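Cellobiose 2-epimerase (Caldibacillus thermoamylovorans, PDB 5ZHB) probably interconverts epimers at C2 of the reducing-end sugar of cellobiose and related saccharides, as a cellobiose 2-epimerase of the N-acylglucosamine 2-epimerase family. Local coordinates at residues A[270-273]-A[274-278]; A[316-319]-A[320-324]. All blocks are in the same frame, centred on the assembly; numbering follows the deposited sequence.

Contact 1 (A[270-273]-A[274-278])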
ATOM      1  N   THR A 270       0.683 -21.098   2.402  1.00 30.29           N
ATOM      2  CA  THR A 270       0.564 -20.915   3.848  1.00 27.53           C
ATOM      3  C   THR A 270       1.938 -20.922   4.520  1.00 29.94           C
ATOM      4  O   THR A 270       2.269 -20.033   5.312  1.00 29.07           O
ATOM      5  CB  THR A 270      -0.403 -21.966   4.402  1.00 30.53           C
ATOM      6  OG1 THR A 270      -1.696 -21.503   4.030  1.00 28.82           O
ATOM      7  CG2 THR A 270      -0.402 -22.037   5.917  1.00 31.17           C
ATOM      8  N   GLN A 271       2.782 -21.907   4.191  1.00 28.62           N
ATOM      9  CA  GLN A 271       4.100 -21.976   4.798  1.00 28.36           C
ATOM     10  C   GLN A 271       4.951 -20.769   4.393  1.00 27.61           C
ATOM     11  O   GLN A 271       5.756 -20.281   5.174  1.00 26.26           O
ATOM     12  CB  GLN A 271       4.861 -23.252   4.427  1.00 31.35           C
ATOM     13  CG  GLN A 271       6.035 -23.513   5.364  1.00 30.05           C
ATOM     14  CD  GLN A 271       5.546 -23.684   6.785  1.00 28.23           C
ATOM     15  OE1 GLN A 271       4.634 -24.478   7.038  1.00 30.31           O
ATOM     16  NE2 GLN A 271       6.096 -22.907   7.706  1.00 30.30           N
ATOM     17  N   MET A 272       4.802 -20.293   3.148  1.00 31.10           N
ATOM     18  CA  MET A 272       5.506 -19.091   2.731  1.00 29.87           C
ATOM     19  C   MET A 272       5.100 -17.913   3.630  1.00 21.99           C
ATOM     20  O   MET A 272       5.965 -17.210   4.111  1.00 26.70           O
ATOM     21  CB  MET A 272       5.278 -18.762   1.245  1.00 29.43           C
ATOM     22  CG  MET A 272       5.836 -17.402   0.826  1.00 28.77           C
ATOM     23  SD  MET A 272       5.541 -17.094  -0.931  1.00 27.50           S
ATOM     24  CE  MET A 272       3.753 -17.131  -0.995  1.00 22.36           C
ATOM     25  N   VAL A 273       3.808 -17.702   3.846  1.00 23.85           N
ATOM     26  CA  VAL A 273       3.330 -16.605   4.671  1.00 24.23           C
ATOM     27  C   VAL A 273       4.028 -16.627   6.034  1.00 26.21           C
ATOM     28  O   VAL A 273       4.507 -15.601   6.526  1.00 24.76           O
ATOM     29  CB  VAL A 273       1.796 -16.707   4.749  1.00 25.09           C
ATOM     30  CG1 VAL A 273       1.193 -15.861   5.879  1.00 25.73           C
ATOM     31  CG2 VAL A 273       1.171 -16.317   3.409  1.00 27.65           C
ATOM     32  N   ILE A 274       4.142 -17.838   6.616  1.00 26.77           N
ATOM     33  CA  ILE A 274       4.628 -17.980   7.970  1.00 24.30           C
ATOM     34  C   ILE A 274       6.131 -17.761   7.982  1.00 23.32           C
ATOM     35  O   ILE A 274       6.631 -17.014   8.810  1.00 24.34           O
ATOM     36  CB  ILE A 274       4.188 -19.342   8.548  1.00 26.94           C
ATOM     37  CG1 ILE A 274       2.686 -19.407   8.695  1.00 27.71           C
ATOM     38  CG2 ILE A 274       4.875 -19.658   9.881  1.00 28.79           C
ATOM     39  CD1 ILE A 274       2.130 -20.826   8.766  1.00 30.68           C
ATOM     40  N   ASP A 275       6.840 -18.355   7.004  1.00 23.81           N
ATOM     41  CA  ASP A 275       8.296 -18.304   6.962  1.00 23.77           C
ATOM     42  C   ASP A 275       8.814 -16.878   6.744  1.00 24.60           C
ATOM     43  O   ASP A 275       9.841 -16.478   7.306  1.00 24.20           O
ATOM     44  CB  ASP A 275       8.821 -19.295   5.929  1.00 25.88           C
ATOM     45  CG  ASP A 275       8.630 -20.771   6.297  1.00 29.57           C
ATOM     46  OD1 ASP A 275       8.255 -21.051   7.458  1.00 25.32           O
ATOM     47  OD2 ASP A 275       8.808 -21.615   5.411  1.00 28.58           O
ATOM     48  N   ILE A 276       8.118 -16.109   5.896  1.00 22.93           N
ATOM     49  CA  ILE A 276       8.467 -14.711   5.719  1.00 22.78           C
ATOM     50  C   ILE A 276       8.381 -13.996   7.074  1.00 21.05           C
ATOM     51  O   ILE A 276       9.292 -13.271   7.456  1.00 22.55           O
ATOM     52  CB  ILE A 276       7.583 -14.045   4.642  1.00 23.12           C
ATOM     53  CG1 ILE A 276       7.855 -14.596   3.214  1.00 23.05           C
ATOM     54  CG2 ILE A 276       7.721 -12.522   4.666  1.00 21.04           C
ATOM     55  CD1 ILE A 276       6.709 -14.322   2.256  1.00 23.58           C
ATOM     56  N   ALA A 277       7.290 -14.192   7.811  1.00 23.42           N
ATOM     57  CA  ALA A 277       7.094 -13.473   9.063  1.00 23.82           C
ATOM     58  C   ALA A 277       8.187 -13.807  10.082  1.00 26.51           C
ATOM     59  O   ALA A 277       8.787 -12.915  10.695  1.00 23.81           O
ATOM     60  CB  ALA A 277       5.712 -13.724   9.582  1.00 23.69           C
ATOM     61  N   TYR A 278       8.552 -15.099  10.174  1.00 30.18           N
ATOM     62  CA  TYR A 278       9.668 -15.497  11.017  1.00 26.54           C
ATOM     63  C   TYR A 278      10.948 -14.833  10.544  1.00 23.63           C
ATOM     64  O   TYR A 278      11.779 -14.390  11.351  1.00 25.83           O
ATOM     65  CB  TYR A 278       9.851 -17.014  11.079  1.00 27.74           C
ATOM     66  CG  TYR A 278       8.952 -17.647  12.124  1.00 27.66           C
ATOM     67  CD1 TYR A 278       9.206 -17.433  13.481  1.00 30.77           C
ATOM     68  CD2 TYR A 278       7.876 -18.453  11.782  1.00 28.60           C
ATOM     69  CE1 TYR A 278       8.408 -18.002  14.456  1.00 31.45           C
ATOM     70  CE2 TYR A 278       7.082 -19.046  12.758  1.00 30.32           C
ATOM     71  CZ  TYR A 278       7.352 -18.812  14.096  1.00 27.72           C
ATOM     72  OH  TYR A 278       6.606 -19.324  15.116  1.00 30.87           O
TER

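Contact 2 (A[316-319]-A[320-324])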
ATOM      1  N   PHE A 316       3.057  -9.269  11.663  1.00 24.59           N
ATOM      2  CA  PHE A 316       3.457 -10.010  12.853  1.00 25.10           C
ATOM      3  C   PHE A 316       2.236 -10.484  13.630  1.00 25.08           C
ATOM      4  O   PHE A 316       2.234 -11.621  14.117  1.00 26.81           O
ATOM      5  CB  PHE A 316       4.447  -9.210  13.682  1.00 21.92           C
ATOM      6  CG  PHE A 316       5.865  -9.082  13.148  1.00 21.38           C
ATOM      7  CD1 PHE A 316       6.437  -9.998  12.262  1.00 21.99           C
ATOM      8  CD2 PHE A 316       6.662  -8.048  13.591  1.00 19.50           C
ATOM      9  CE1 PHE A 316       7.749  -9.839  11.822  1.00 21.45           C
ATOM     10  CE2 PHE A 316       7.980  -7.907  13.171  1.00 19.03           C
ATOM     11  CZ  PHE A 316       8.507  -8.786  12.267  1.00 23.08           C
ATOM     12  N   TYR A 317       1.184  -9.665  13.699  1.00 23.02           N
ATOM     13  CA  TYR A 317      -0.032 -10.073  14.379  1.00 22.68           C
ATOM     14  C   TYR A 317      -0.754 -11.201  13.629  1.00 26.71           C
ATOM     15  O   TYR A 317      -1.299 -12.128  14.242  1.00 23.34           O
ATOM     16  CB  TYR A 317      -0.945  -8.876  14.662  1.00 22.47           C
ATOM     17  CG  TYR A 317      -2.094  -9.327  15.535  1.00 26.46           C
ATOM     18  CD1 TYR A 317      -1.899  -9.615  16.883  1.00 29.28           C
ATOM     19  CD2 TYR A 317      -3.348  -9.555  14.992  1.00 28.60           C
ATOM     20  CE1 TYR A 317      -2.942 -10.060  17.683  1.00 31.82           C
ATOM     21  CE2 TYR A 317      -4.387 -10.020  15.774  1.00 36.02           C
ATOM     22  CZ  TYR A 317      -4.182 -10.284  17.119  1.00 36.41           C
ATOM     23  OH  TYR A 317      -5.241 -10.725  17.858  1.00 41.13           O
ATOM     24  N   ASN A 318      -0.795 -11.115  12.291  1.00 24.32           N
ATOM     25  CA  ASN A 318      -1.317 -12.196  11.468  1.00 22.92           C
ATOM     26  C   ASN A 318      -0.559 -13.493  11.761  1.00 23.21           C
ATOM     27  O   ASN A 318      -1.173 -14.539  11.980  1.00 28.31           O
ATOM     28  CB  ASN A 318      -1.199 -11.853   9.972  1.00 21.81           C
ATOM     29  CG  ASN A 318      -1.911 -12.831   9.063  1.00 23.02           C
ATOM     30  OD1 ASN A 318      -3.132 -12.977   9.129  1.00 23.09           O
ATOM     31  ND2 ASN A 318      -1.169 -13.485   8.179  1.00 24.99           N
ATOM     32  N   ALA A 319       0.768 -13.413  11.749  1.00 21.42           N
ATOM     33  CA  ALA A 319       1.622 -14.540  12.049  1.00 23.02           C
ATOM     34  C   ALA A 319       1.328 -15.124  13.437  1.00 25.09           C
ATOM     35  O   ALA A 319       1.399 -16.347  13.609  1.00 22.50           O
ATOM     36  CB  ALA A 319       3.051 -14.125  11.940  1.00 24.29           C
ATOM     37  N   TYR A 320       1.054 -14.244  14.407  1.00 26.24           N
ATOM     38  CA  TYR A 320       0.688 -14.670  15.749  1.00 28.14           C
ATOM     39  C   TYR A 320      -0.592 -15.481  15.698  1.00 28.99           C
ATOM     40  O   TYR A 320      -0.674 -16.510  16.372  1.00 28.33           O
ATOM     41  CB  TYR A 320       0.533 -13.504  16.721  1.00 32.19           C
ATOM     42  CG  TYR A 320       0.039 -13.914  18.102  1.00 32.14           C
ATOM     43  CD1 TYR A 320       0.859 -14.643  18.968  1.00 33.79           C
ATOM     44  CD2 TYR A 320      -1.227 -13.560  18.536  1.00 34.29           C
ATOM     45  CE1 TYR A 320       0.420 -15.031  20.221  1.00 36.15           C
ATOM     46  CE2 TYR A 320      -1.656 -13.888  19.813  1.00 42.53           C
ATOM     47  CZ  TYR A 320      -0.839 -14.638  20.648  1.00 44.27           C
ATOM     48  OH  TYR A 320      -1.274 -14.965  21.900  1.00 45.62           O
ATOM     49  N   GLU A 321      -1.577 -15.010  14.910  1.00 29.94           N
ATOM     50  CA  GLU A 321      -2.836 -15.718  14.726  1.00 30.47           C
ATOM     51  C   GLU A 321      -2.590 -17.133  14.176  1.00 30.62           C
ATOM     52  O   GLU A 321      -3.219 -18.086  14.602  1.00 29.15           O
ATOM     53  CB  GLU A 321      -3.831 -14.908  13.883  1.00 33.75           C
ATOM     54  CG  GLU A 321      -4.456 -13.720  14.611  1.00 36.38           C
ATOM     55  CD  GLU A 321      -5.499 -12.921  13.835  1.00 41.51           C
ATOM     56  OE1 GLU A 321      -5.128 -12.252  12.867  1.00 41.22           O
ATOM     57  OE2 GLU A 321      -6.683 -12.916  14.195  1.00 49.66           O
ATOM     58  N   LYS A 322      -1.644 -17.305  13.257  1.00 29.22           N
ATOM     59  CA  LYS A 322      -1.422 -18.611  12.654  1.00 31.34           C
ATOM     60  C   LYS A 322      -0.502 -19.500  13.494  1.00 30.18           C
ATOM     61  O   LYS A 322      -0.518 -20.722  13.333  1.00 33.41           O
ATOM     62  CB  LYS A 322      -0.780 -18.502  11.269  1.00 31.62           C
ATOM     63  CG  LYS A 322      -1.545 -17.681  10.266  1.00 32.67           C
ATOM     64  CD  LYS A 322      -0.835 -17.664   8.914  1.00 30.99           C
ATOM     65  CE  LYS A 322      -1.462 -18.460   7.812  1.00 30.50           C
ATOM     66  NZ  LYS A 322      -2.880 -18.109   7.612  1.00 28.24           N
ATOM     67  N   THR A 323       0.366 -18.920  14.314  1.00 26.07           N
ATOM     68  CA  THR A 323       1.372 -19.719  14.997  1.00 26.43           C
ATOM     69  C   THR A 323       1.159 -19.766  16.511  1.00 30.80           C
ATOM     70  O   THR A 323       1.775 -20.616  17.152  1.00 27.57           O
ATOM     71  CB  THR A 323       2.755 -19.166  14.672  1.00 29.73           C
ATOM     72  OG1 THR A 323       2.818 -17.886  15.296  1.00 26.65           O
ATOM     73  CG2 THR A 323       3.024 -19.139  13.175  1.00 29.08           C
ATOM     74  N   LYS A 324       0.373 -18.829  17.077  1.00 28.25           N
ATOM     75  CA  LYS A 324       0.250 -18.632  18.520  1.00 29.14           C
ATOM     76  C   LYS A 324       1.614 -18.478  19.184  1.00 28.05           C
ATOM     77  O   LYS A 324       1.793 -18.771  20.369  1.00 32.15           O
ATOM     78  CB  LYS A 324      -0.476 -19.808  19.173  1.00 32.56           C
ATOM     79  CG  LYS A 324      -1.922 -19.980  18.749  1.00 35.37           C
ATOM     80  CD  LYS A 324      -2.780 -18.733  18.908  1.00 41.99           C
ATOM     81  CE  LYS A 324      -4.145 -18.900  18.340  1.00 53.27           C
ATOM     82  NZ  LYS A 324      -4.786 -20.138  18.803  1.00 59.61           N
TER

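Contact 1 (A[270-273]-A[274-278])
Gln271 reaches one helical turn along to Asp275 through CG, CD and the amide nitrogen. From CB the chain leaves with CG opposite the backbone N (chi1 -163°), which brings Gln271 CG to 3.4 Å from Asp275 OD2. The bend at chi2 (61°) carries Gln271 CD up alongside the carboxylate, 3.8 Å from Asp275 OD1, and the amide is turned so that NE2 faces Asp275. At the tip, Gln271 NE2 gives a nearly straight hydrogen bond of 2.9 Å to Asp275 OD1. The acceptor lies in the plane of the amide, but the amide nitrogen comes from above the carboxylate plane, 39° out of it. The same nitrogen also approaches a methyl group, at 4.1 Å from Ile274 CG2. Beneath this side-chain link runs the backbone bond from Asp275 N to Gln271 O, so two bonds tie the same pair of residues.

The buried side of the helix is apolar: Met272 and Ile276 run side by side, with Met272 CG 3.5 Å from Ile276 CD1, and both touch Phe221. Val273 O receives a weak bond from Ala277 N (3.4 Å) and a further hydrogen bond involving Ser252 OG of helix 245-262. An i to i+4 amide-carboxylate pair on one side and hydrophobic packing on another mark an amphipathic alpha-helix, here in the outer layer expected of an (alpha/alpha)6 barrel.

Contact 2 (A[316-319]-A[320-324])
Tyr317 and Glu321 are brought together by complementary torsions: Tyr317 CG stands opposite its backbone N (chi1 -172°), sending the ring outward and slanting toward the following turn, while Glu321 CG lies beside its own backbone N (chi1 -74°), and the extended chain runs back to meet the ring. Glu321 CD comes within 3.7 Å of Tyr317 CE2, the carboxylate plane turned 34° from the ring. At Tyr317 CE1, Tyr320 CD2 approaches to 4.0 Å from the same side of the ring plane, also obliquely. Glu321 OE1 forms a salt bridge with Arg387 NH1, a group that Asn318 OD1 also accepts from. With an alanine here in place of Glu321, Arg387 would probably lose its carboxylate mate and the CE2 side of the Tyr317 ring its cover.

In the last turn of the helix, Ala319 O is gripped from both faces of its carbonyl plane: Thr323 OG1 donates to it at 2.7 Å from one, Thr323 N at 2.9 Å from the other. The same hydroxyl accepts from Asp325 N, linking this turn to the chain beyond, where Lys324 leaves the helix with positive phi.

Tyr317 meets the ring of Phe384 in helix 375-387, and Tyr320 packs on Leu329 of helix 326-343. Asp256 of helix 245-262 takes a hydrogen bond from Asn318 ND2 and a salt bridge from Lys322 NZ, while Ala319 rests on helix 267-283.

In the fold
Contact 1, on helix 267-283, comes first along the chain; contact 2 follows on helix 306-323, after the antiparallel strands 294-296 and 299-305. Their centres are about 10 Å apart, on the same side of the chain's centre, and the helices touch directly: Ala277 CB lies 3.6 Å from Ala319 CB, a small-residue meeting that lets the helices come close, and Ile274 CG2 lies 3.8 Å from Thr323 CG2. Helix 245-262 borders both contacts. Together they join neighbouring helices of what is, as in relatives of this family, an (alpha/alpha)6 barrel, in which helix 267-283 would belong to the outer ring and helix 306-323 to the inner one.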